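Long-range contact in cellobiose 2-epimerase (Spirochaeta thermophila DSM 6192, PDB 5ZIG), which probably catalyses the reversible epimerisation of cellobiose to 4-O-beta-D-glucopyranosyl-D-mannose: residues N192-R206 and H253-L267. Residues are numbered along the deposited sequence; the frame is centred on the assembly and turned at random.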
ATOM      1  N   ASN A 192      -1.415   4.980   9.820  1.00 26.98           N
ATOM      2  CA  ASN A 192      -1.623   4.736   8.405  1.00 33.24           C
ATOM      3  C   ASN A 192      -0.727   5.637   7.562  1.00 29.23           C
ATOM      4  O   ASN A 192      -0.013   5.168   6.665  1.00 27.08           O
ATOM      5  CB  ASN A 192      -3.102   4.950   8.089  1.00 32.39           C
ATOM      6  CG  ASN A 192      -3.431   4.620   6.673  1.00 38.99           C
ATOM      7  OD1 ASN A 192      -3.168   3.511   6.206  1.00 33.67           O
ATOM      8  ND2 ASN A 192      -3.999   5.584   5.968  1.00 37.39           N
ATOM      9  N   THR A 193      -0.735   6.938   7.862  1.00 21.21           N
ATOM     10  CA  THR A 193       0.115   7.869   7.132  1.00 24.95           C
ATOM     11  C   THR A 193       1.593   7.604   7.397  1.00 25.44           C
ATOM     12  O   THR A 193       2.426   7.700   6.484  1.00 26.15           O
ATOM     13  CB  THR A 193      -0.259   9.303   7.508  1.00 26.59           C
ATOM     14  OG1 THR A 193      -1.545   9.610   6.944  1.00 27.62           O
ATOM     15  CG2 THR A 193       0.762  10.266   6.973  1.00 20.29           C
ATOM     16  N   HIS A 194       1.943   7.252   8.629  1.00 32.12           N
ATOM     17  CA  HIS A 194       3.347   6.979   8.913  1.00 27.57           C
ATOM     18  C   HIS A 194       3.840   5.759   8.147  1.00 26.29           C
ATOM     19  O   HIS A 194       4.966   5.761   7.631  1.00 32.39           O
ATOM     20  CB  HIS A 194       3.562   6.826  10.416  1.00 28.53           C
ATOM     21  CG  HIS A 194       3.667   8.141  11.119  1.00 30.96           C
ATOM     22  ND1 HIS A 194       2.559   8.859  11.511  1.00 27.15           N
ATOM     23  CD2 HIS A 194       4.739   8.907  11.427  1.00 29.44           C
ATOM     24  CE1 HIS A 194       2.947   9.986  12.077  1.00 25.51           C
ATOM     25  NE2 HIS A 194       4.264  10.044  12.036  1.00 29.11           N
ATOM     26  N   LEU A 195       2.991   4.730   8.018  1.00 20.34           N
ATOM     27  CA  LEU A 195       3.411   3.516   7.322  1.00 20.13           C
ATOM     28  C   LEU A 195       3.658   3.801   5.854  1.00 24.00           C
ATOM     29  O   LEU A 195       4.601   3.279   5.252  1.00 24.91           O
ATOM     30  CB  LEU A 195       2.358   2.413   7.479  1.00 20.71           C
ATOM     31  CG  LEU A 195       2.631   1.089   6.740  1.00 23.67           C
ATOM     32  CD1 LEU A 195       3.799   0.421   7.413  1.00 20.16           C
ATOM     33  CD2 LEU A 195       1.442   0.131   6.752  1.00 20.28           C
ATOM     34  N   HIS A 196       2.823   4.619   5.228  1.00 24.26           N
ATOM     35  CA  HIS A 196       3.033   4.786   3.799  1.00 23.99           C
ATOM     36  C   HIS A 196       4.124   5.795   3.489  1.00 23.95           C
ATOM     37  O   HIS A 196       4.673   5.777   2.381  1.00 21.10           O
ATOM     38  CB  HIS A 196       1.696   5.102   3.127  1.00 26.05           C
ATOM     39  CG  HIS A 196       0.813   3.894   3.052  1.00 30.14           C
ATOM     40  ND1 HIS A 196       0.934   2.951   2.051  1.00 26.60           N
ATOM     41  CD2 HIS A 196      -0.154   3.437   3.886  1.00 28.93           C
ATOM     42  CE1 HIS A 196       0.050   1.990   2.249  1.00 26.62           C
ATOM     43  NE2 HIS A 196      -0.612   2.253   3.362  1.00 27.78           N
ATOM     44  N   ILE A 197       4.498   6.622   4.457  1.00 19.94           N
ATOM     45  CA  ILE A 197       5.690   7.432   4.256  1.00 26.90           C
ATOM     46  C   ILE A 197       6.927   6.549   4.289  1.00 24.26           C
ATOM     47  O   ILE A 197       7.819   6.654   3.437  1.00 23.13           O
ATOM     48  CB  ILE A 197       5.771   8.557   5.299  1.00 19.92           C
ATOM     49  CG1 ILE A 197       4.735   9.634   4.984  1.00 27.87           C
ATOM     50  CG2 ILE A 197       7.169   9.166   5.276  1.00 28.40           C
ATOM     51  CD1 ILE A 197       4.209  10.352   6.224  1.00 27.82           C
ATOM     52  N   LEU A 198       6.994   5.650   5.268  1.00 23.72           N
ATOM     53  CA  LEU A 198       8.044   4.642   5.261  1.00 27.87           C
ATOM     54  C   LEU A 198       8.079   3.921   3.919  1.00 26.60           C
ATOM     55  O   LEU A 198       9.142   3.773   3.300  1.00 26.36           O
ATOM     56  CB  LEU A 198       7.818   3.664   6.415  1.00 28.67           C
ATOM     57  CG  LEU A 198       8.753   2.464   6.447  1.00 30.32           C
ATOM     58  CD1 LEU A 198      10.150   2.859   6.905  1.00 33.03           C
ATOM     59  CD2 LEU A 198       8.181   1.347   7.325  1.00 34.74           C
ATOM     60  N   GLU A 199       6.900   3.525   3.423  1.00 28.66           N
ATOM     61  CA  GLU A 199       6.823   2.751   2.187  1.00 26.79           C
ATOM     62  C   GLU A 199       7.435   3.514   1.025  1.00 19.71           C
ATOM     63  O   GLU A 199       8.259   2.972   0.266  1.00 19.67           O
ATOM     64  CB  GLU A 199       5.364   2.384   1.906  1.00 26.20           C
ATOM     65  CG  GLU A 199       5.060   1.902   0.500  1.00 31.93           C
ATOM     66  CD  GLU A 199       3.560   1.809   0.246  1.00 31.28           C
ATOM     67  OE1 GLU A 199       2.873   2.857   0.203  1.00 31.87           O
ATOM     68  OE2 GLU A 199       3.056   0.682   0.123  1.00 32.63           O
ATOM     69  N   ALA A 200       7.056   4.787   0.888  1.00 27.83           N
ATOM     70  CA  ALA A 200       7.639   5.657  -0.127  1.00 28.76           C
ATOM     71  C   ALA A 200       9.149   5.747   0.017  1.00 27.15           C
ATOM     72  O   ALA A 200       9.878   5.700  -0.979  1.00 20.02           O
ATOM     73  CB  ALA A 200       7.020   7.062  -0.026  1.00 21.11           C
ATOM     74  N   TYR A 201       9.632   5.921   1.248  1.00 24.51           N
ATOM     75  CA  TYR A 201      11.045   6.240   1.452  1.00 25.50           C
ATOM     76  C   TYR A 201      11.930   5.039   1.156  1.00 22.84           C
ATOM     77  O   TYR A 201      12.984   5.191   0.530  1.00 31.52           O
ATOM     78  CB  TYR A 201      11.279   6.742   2.873  1.00 19.63           C
ATOM     79  CG  TYR A 201      10.797   8.166   3.107  1.00 26.06           C
ATOM     80  CD1 TYR A 201      10.077   8.850   2.130  1.00 26.50           C
ATOM     81  CD2 TYR A 201      11.074   8.825   4.290  1.00 27.18           C
ATOM     82  CE1 TYR A 201       9.634  10.156   2.339  1.00 32.95           C
ATOM     83  CE2 TYR A 201      10.621  10.152   4.521  1.00 19.77           C
ATOM     84  CZ  TYR A 201       9.913  10.804   3.533  1.00 25.63           C
ATOM     85  OH  TYR A 201       9.476  12.112   3.726  1.00 29.80           O
ATOM     86  N   SER A 202      11.527   3.843   1.606  1.00 20.85           N
ATOM     87  CA  SER A 202      12.247   2.626   1.214  1.00 24.52           C
ATOM     88  C   SER A 202      12.501   2.601  -0.290  1.00 24.87           C
ATOM     89  O   SER A 202      13.622   2.336  -0.739  1.00 25.89           O
ATOM     90  CB  SER A 202      11.480   1.370   1.645  1.00 22.36           C
ATOM     91  OG  SER A 202      11.475   1.216   3.060  1.00 29.64           O
ATOM     92  N   THR A 203      11.477   2.927  -1.081  1.00 27.54           N
ATOM     93  CA  THR A 203      11.591   2.893  -2.537  1.00 29.34           C
ATOM     94  C   THR A 203      12.405   4.078  -3.070  1.00 27.51           C
ATOM     95  O   THR A 203      13.187   3.917  -4.018  1.00 28.08           O
ATOM     96  CB  THR A 203      10.175   2.830  -3.154  1.00 25.55           C
ATOM     97  OG1 THR A 203       9.624   1.523  -2.949  1.00 23.59           O
ATOM     98  CG2 THR A 203      10.178   3.123  -4.661  1.00 22.93           C
ATOM     99  N   LEU A 204      12.247   5.271  -2.484  1.00 22.18           N
ATOM    100  CA  LEU A 204      13.095   6.396  -2.890  1.00 20.18           C
ATOM    101  C   LEU A 204      14.557   6.110  -2.560  1.00 22.30           C
ATOM    102  O   LEU A 204      15.452   6.419  -3.354  1.00 24.30           O
ATOM    103  CB  LEU A 204      12.617   7.700  -2.225  1.00 22.58           C
ATOM    104  CG  LEU A 204      13.373   8.988  -2.602  1.00 21.66           C
ATOM    105  CD1 LEU A 204      13.270   9.283  -4.107  1.00 20.37           C
ATOM    106  CD2 LEU A 204      12.947  10.198  -1.767  1.00 24.88           C
ATOM    107  N   PHE A 205      14.809   5.467  -1.420  1.00 24.46           N
ATOM    108  CA  PHE A 205      16.177   5.080  -1.067  1.00 29.39           C
ATOM    109  C   PHE A 205      16.709   3.973  -1.977  1.00 31.71           C
ATOM    110  O   PHE A 205      17.881   3.997  -2.369  1.00 23.74           O
ATOM    111  CB  PHE A 205      16.242   4.635   0.394  1.00 29.29           C
ATOM    112  CG  PHE A 205      17.616   4.208   0.840  1.00 37.77           C
ATOM    113  CD1 PHE A 205      18.602   5.147   1.086  1.00 38.37           C
ATOM    114  CD2 PHE A 205      17.917   2.860   1.010  1.00 42.14           C
ATOM    115  CE1 PHE A 205      19.859   4.758   1.496  1.00 44.55           C
ATOM    116  CE2 PHE A 205      19.168   2.460   1.419  1.00 40.32           C
ATOM    117  CZ  PHE A 205      20.142   3.408   1.664  1.00 46.52           C
ATOM    118  N   ARG A 206      15.874   2.979  -2.296  1.00 31.04           N
ATOM    119  CA  ARG A 206      16.297   1.959  -3.251  1.00 30.97           C
ATOM    120  C   ARG A 206      16.674   2.587  -4.583  1.00 32.16           C
ATOM    121  O   ARG A 206      17.655   2.184  -5.218  1.00 34.37           O
ATOM    122  CB  ARG A 206      15.195   0.921  -3.458  1.00 30.08           C
ATOM    123  CG  ARG A 206      15.575  -0.110  -4.527  1.00 27.78           C
ATOM    124  CD  ARG A 206      14.485  -1.193  -4.729  1.00 26.57           C
ATOM    125  NE  ARG A 206      14.585  -2.218  -3.702  1.00 33.75           N
ATOM    126  CZ  ARG A 206      13.791  -2.305  -2.646  1.00 43.44           C
ATOM    127  NH1 ARG A 206      12.809  -1.425  -2.477  1.00 52.29           N
ATOM    128  NH2 ARG A 206      13.974  -3.282  -1.764  1.00 42.28           N
ATOM    129  N   HIS A 253      -3.440  -3.795   8.250  1.00 25.54           N
ATOM    130  CA  HIS A 253      -2.302  -2.908   8.496  1.00 20.70           C
ATOM    131  C   HIS A 253      -1.240  -3.611   9.330  1.00 22.02           C
ATOM    132  O   HIS A 253      -0.040  -3.410   9.108  1.00 28.63           O
ATOM    133  CB  HIS A 253      -2.750  -1.608   9.168  1.00 31.48           C
ATOM    134  CG  HIS A 253      -3.245  -0.579   8.198  1.00 31.70           C
ATOM    135  ND1 HIS A 253      -4.552  -0.134   8.185  1.00 31.35           N
ATOM    136  CD2 HIS A 253      -2.621   0.058   7.180  1.00 28.69           C
ATOM    137  CE1 HIS A 253      -4.708   0.743   7.209  1.00 27.92           C
ATOM    138  NE2 HIS A 253      -3.552   0.874   6.579  1.00 33.02           N
ATOM    139  N   ASP A 254      -1.659  -4.455  10.278  1.00 26.05           N
ATOM    140  CA  ASP A 254      -0.699  -5.251  11.036  1.00 30.64           C
ATOM    141  C   ASP A 254       0.154  -6.082  10.089  1.00 28.73           C
ATOM    142  O   ASP A 254       1.385  -5.955  10.075  1.00 29.63           O
ATOM    143  CB  ASP A 254      -1.415  -6.160  12.034  1.00 30.66           C
ATOM    144  CG  ASP A 254      -1.857  -5.439  13.292  1.00 32.51           C
ATOM    145  OD1 ASP A 254      -1.751  -4.194  13.373  1.00 36.59           O
ATOM    146  OD2 ASP A 254      -2.342  -6.122  14.204  1.00 40.21           O
ATOM    147  N   ILE A 255      -0.491  -6.911   9.260  1.00 25.14           N
ATOM    148  CA  ILE A 255       0.258  -7.799   8.379  1.00 25.12           C
ATOM    149  C   ILE A 255       1.050  -6.970   7.368  1.00 28.47           C
ATOM    150  O   ILE A 255       2.244  -7.215   7.164  1.00 28.05           O
ATOM    151  CB  ILE A 255      -0.663  -8.869   7.718  1.00 20.81           C
ATOM    152  CG1 ILE A 255       0.120  -9.937   6.934  1.00 23.94           C
ATOM    153  CG2 ILE A 255      -1.664  -8.325   6.728  1.00 20.82           C
ATOM    154  CD1 ILE A 255       1.102 -10.695   7.728  1.00 25.68           C
ATOM    155  N   GLU A 256       0.428  -5.925   6.796  1.00 31.37           N
ATOM    156  CA  GLU A 256       1.160  -5.088   5.842  1.00 31.04           C
ATOM    157  C   GLU A 256       2.444  -4.530   6.461  1.00 28.01           C
ATOM    158  O   GLU A 256       3.510  -4.533   5.826  1.00 20.26           O
ATOM    159  CB  GLU A 256       0.269  -3.956   5.337  1.00 20.43           C
ATOM    160  CG  GLU A 256       0.686  -3.374   3.992  1.00 20.33           C
ATOM    161  CD  GLU A 256      -0.147  -2.158   3.592  1.00 20.34           C
ATOM    162  OE1 GLU A 256      -1.022  -1.747   4.368  1.00 28.56           O
ATOM    163  OE2 GLU A 256       0.084  -1.623   2.490  1.00 23.53           O
ATOM    164  N   ALA A 257       2.380  -4.089   7.717  1.00 25.80           N
ATOM    165  CA  ALA A 257       3.555  -3.425   8.281  1.00 30.01           C
ATOM    166  C   ALA A 257       4.726  -4.390   8.425  1.00 31.15           C
ATOM    167  O   ALA A 257       5.875  -4.000   8.205  1.00 20.26           O
ATOM    168  CB  ALA A 257       3.225  -2.779   9.615  1.00 30.92           C
ATOM    169  N   THR A 258       4.452  -5.664   8.747  1.00 28.94           N
ATOM    170  CA  THR A 258       5.555  -6.596   8.971  1.00 33.58           C
ATOM    171  C   THR A 258       6.460  -6.680   7.750  1.00 27.37           C
ATOM    172  O   THR A 258       7.687  -6.640   7.883  1.00 24.62           O
ATOM    173  CB  THR A 258       5.038  -7.985   9.341  1.00 26.79           C
ATOM    174  OG1 THR A 258       4.314  -8.519   8.237  1.00 25.31           O
ATOM    175  CG2 THR A 258       4.141  -7.914  10.573  1.00 21.78           C
ATOM    176  N   TRP A 259       5.885  -6.742   6.546  1.00 20.26           N
ATOM    177  CA  TRP A 259       6.787  -6.875   5.421  1.00 21.94           C
ATOM    178  C   TRP A 259       7.328  -5.540   4.938  1.00 20.08           C
ATOM    179  O   TRP A 259       8.493  -5.484   4.530  1.00 21.20           O
ATOM    180  CB  TRP A 259       6.156  -7.678   4.289  1.00 20.21           C
ATOM    181  CG  TRP A 259       5.062  -7.080   3.476  1.00 25.32           C
ATOM    182  CD1 TRP A 259       3.720  -7.119   3.746  1.00 22.04           C
ATOM    183  CD2 TRP A 259       5.196  -6.464   2.193  1.00 20.14           C
ATOM    184  NE1 TRP A 259       3.020  -6.533   2.726  1.00 21.88           N
ATOM    185  CE2 TRP A 259       3.904  -6.131   1.755  1.00 21.72           C
ATOM    186  CE3 TRP A 259       6.291  -6.179   1.362  1.00 21.29           C
ATOM    187  CZ2 TRP A 259       3.671  -5.488   0.539  1.00 20.14           C
ATOM    188  CZ3 TRP A 259       6.061  -5.563   0.156  1.00 20.01           C
ATOM    189  CH2 TRP A 259       4.758  -5.213  -0.245  1.00 25.38           C
ATOM    190  N   LEU A 260       6.531  -4.456   4.978  1.00 20.07           N
ATOM    191  CA  LEU A 260       7.084  -3.124   4.698  1.00 19.99           C
ATOM    192  C   LEU A 260       8.187  -2.769   5.690  1.00 21.56           C
ATOM    193  O   LEU A 260       9.214  -2.198   5.307  1.00 25.56           O
ATOM    194  CB  LEU A 260       5.991  -2.053   4.712  1.00 20.94           C
ATOM    195  CG  LEU A 260       5.163  -2.024   3.425  1.00 26.07           C
ATOM    196  CD1 LEU A 260       4.009  -1.060   3.543  1.00 27.86           C
ATOM    197  CD2 LEU A 260       6.064  -1.682   2.246  1.00 25.81           C
ATOM    198  N   LEU A 261       7.994  -3.106   6.966  1.00 24.06           N
ATOM    199  CA  LEU A 261       9.037  -2.856   7.951  1.00 23.89           C
ATOM    200  C   LEU A 261      10.282  -3.669   7.616  1.00 25.89           C
ATOM    201  O   LEU A 261      11.406  -3.152   7.668  1.00 24.76           O
ATOM    202  CB  LEU A 261       8.543  -3.194   9.353  1.00 20.14           C
ATOM    203  CG  LEU A 261       7.862  -2.133  10.222  1.00 24.07           C
ATOM    204  CD1 LEU A 261       6.745  -1.431   9.515  1.00 33.45           C
ATOM    205  CD2 LEU A 261       7.349  -2.803  11.477  1.00 20.29           C
ATOM    206  N   THR A 262      10.091  -4.946   7.262  1.00 20.06           N
ATOM    207  CA  THR A 262      11.192  -5.799   6.832  1.00 26.68           C
ATOM    208  C   THR A 262      11.964  -5.180   5.671  1.00 28.63           C
ATOM    209  O   THR A 262      13.194  -5.110   5.712  1.00 33.75           O
ATOM    210  CB  THR A 262      10.674  -7.207   6.448  1.00 20.10           C
ATOM    211  OG1 THR A 262      10.211  -7.916   7.618  1.00 21.55           O
ATOM    212  CG2 THR A 262      11.763  -7.991   5.752  1.00 25.03           C
ATOM    213  N   GLU A 263      11.254  -4.675   4.651  1.00 19.91           N
ATOM    214  CA  GLU A 263      11.957  -4.071   3.514  1.00 23.50           C
ATOM    215  C   GLU A 263      12.896  -2.950   3.957  1.00 27.52           C
ATOM    216  O   GLU A 263      14.046  -2.873   3.512  1.00 24.03           O
ATOM    217  CB  GLU A 263      10.969  -3.508   2.498  1.00 22.80           C
ATOM    218  CG  GLU A 263      11.612  -3.118   1.208  1.00 29.12           C
ATOM    219  CD  GLU A 263      10.762  -2.169   0.401  1.00 28.46           C
ATOM    220  OE1 GLU A 263       9.812  -1.575   0.951  1.00 31.91           O
ATOM    221  OE2 GLU A 263      11.031  -2.042  -0.805  1.00 34.73           O
ATOM    222  N   SER A 264      12.412  -2.067   4.833  1.00 29.75           N
ATOM    223  CA  SER A 264      13.215  -0.913   5.226  1.00 30.10           C
ATOM    224  C   SER A 264      14.436  -1.326   6.046  1.00 29.89           C
ATOM    225  O   SER A 264      15.544  -0.813   5.827  1.00 35.20           O
ATOM    226  CB  SER A 264      12.350   0.083   5.997  1.00 33.80           C
ATOM    227  OG  SER A 264      11.768  -0.528   7.131  1.00 45.62           O
ATOM    228  N   VAL A 265      14.258  -2.254   6.997  1.00 33.36           N
ATOM    229  CA  VAL A 265      15.373  -2.686   7.847  1.00 23.09           C
ATOM    230  C   VAL A 265      16.350  -3.561   7.060  1.00 23.16           C
ATOM    231  O   VAL A 265      17.557  -3.592   7.361  1.00 30.19           O
ATOM    232  CB  VAL A 265      14.851  -3.378   9.122  1.00 20.01           C
ATOM    233  CG1 VAL A 265      16.008  -3.977   9.982  1.00 20.07           C
ATOM    234  CG2 VAL A 265      14.081  -2.410   9.967  1.00 20.03           C
ATOM    235  N   GLU A 266      15.874  -4.244   6.019  1.00 21.69           N
ATOM    236  CA  GLU A 266      16.788  -4.907   5.096  1.00 24.06           C
ATOM    237  C   GLU A 266      17.583  -3.890   4.273  1.00 37.08           C
ATOM    238  O   GLU A 266      18.801  -4.036   4.101  1.00 27.75           O
ATOM    239  CB  GLU A 266      16.014  -5.867   4.190  1.00 31.04           C
ATOM    240  CG  GLU A 266      16.914  -6.749   3.332  1.00 34.51           C
ATOM    241  CD  GLU A 266      16.254  -8.070   2.935  1.00 54.75           C
ATOM    242  OE1 GLU A 266      16.856  -8.809   2.128  1.00 59.25           O
ATOM    243  OE2 GLU A 266      15.146  -8.377   3.431  1.00 61.19           O
ATOM    244  N   LEU A 267      16.923  -2.844   3.768  1.00 36.00           N
ATOM    245  CA  LEU A 267      17.670  -1.819   3.051  1.00 33.34           C
ATOM    246  C   LEU A 267      18.703  -1.152   3.952  1.00 27.71           C
ATOM    247  O   LEU A 267      19.750  -0.705   3.472  1.00 28.15           O
ATOM    248  CB  LEU A 267      16.713  -0.775   2.475  1.00 38.71           C
ATOM    249  CG  LEU A 267      15.933  -1.181   1.230  1.00 32.22           C
ATOM    250  CD1 LEU A 267      14.857  -0.138   0.962  1.00 20.13           C
ATOM    251  CD2 LEU A 267      16.874  -1.348   0.031  1.00 34.44           C
TER
HETATM  252  O   HOH W   1      -2.360   0.567   3.926  1.00 27.18           O
HETATM  253  O   HOH W   2       8.900   0.447  -0.871  1.00 26.27           O
HETATM  254  O   HOH W   3       8.961  -0.001   3.036  1.00 24.60           O
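Leu195 drops as a knob into a hole formed by His253, Glu256, Ala257 and Leu260, fixing the pairing of two neighbouring inner helices of the (alpha/alpha)6 barrel. Segments 192-206 and 253-267 run in the same general direction, their axes 36° apart. Leu195 is swung over the partner helix by a chi1 of 177°, CG opposite its own N, and its two methyls part: CD1 meets Ala257 CB at 3.9 Å, a spot where a small residue lets the leucine in, while CD2 lies at the edge of the His253 ring, and Leu260 crosses the side chain nearly at right angles. One turn on, Leu198 CD2 abuts Leu261 CD1 at 3.8 Å, and its other branch rests on Ser264 CB. A turn further, at Ser202 and Ser264, the CA atoms come within 5.4 Å, the closest of the register, a spacing suited to short side chains.

Toward the N-terminal ends the facing groups are polar. Ser250 holds the ND1 side of His253, whose NE2 adds a weak, bent bond to Asn192 OD1, and a water joins His196 NE2 to Glu256 OE1. The His196 ring is fixed by ND1, which donates nearly straight (169°) to Glu199 OE1 from above the carboxylate plane. Glu199 OE2, also hydrogen-bonded to Tyr384 OH, comes near Glu256 as a like charge, probably tolerated because Arg388 forms salt bridges with both.

At the other end Glu263 serves two purposes: OE1 accepts from two waters, one bound to Ser202 OG and the other to Thr203 OG1, while OE2 pairs with Arg206. With an alanine in place of Glu263, the guanidinium of Arg206 is likely to lose its carboxylate mate, and the two waters an acceptor. Leu267 CD2 lies over one face of that guanidinium, whose NH1 reaches Glu263 OE2 at 2.5 Å on the anti side, tilted out of the carboxylate plane.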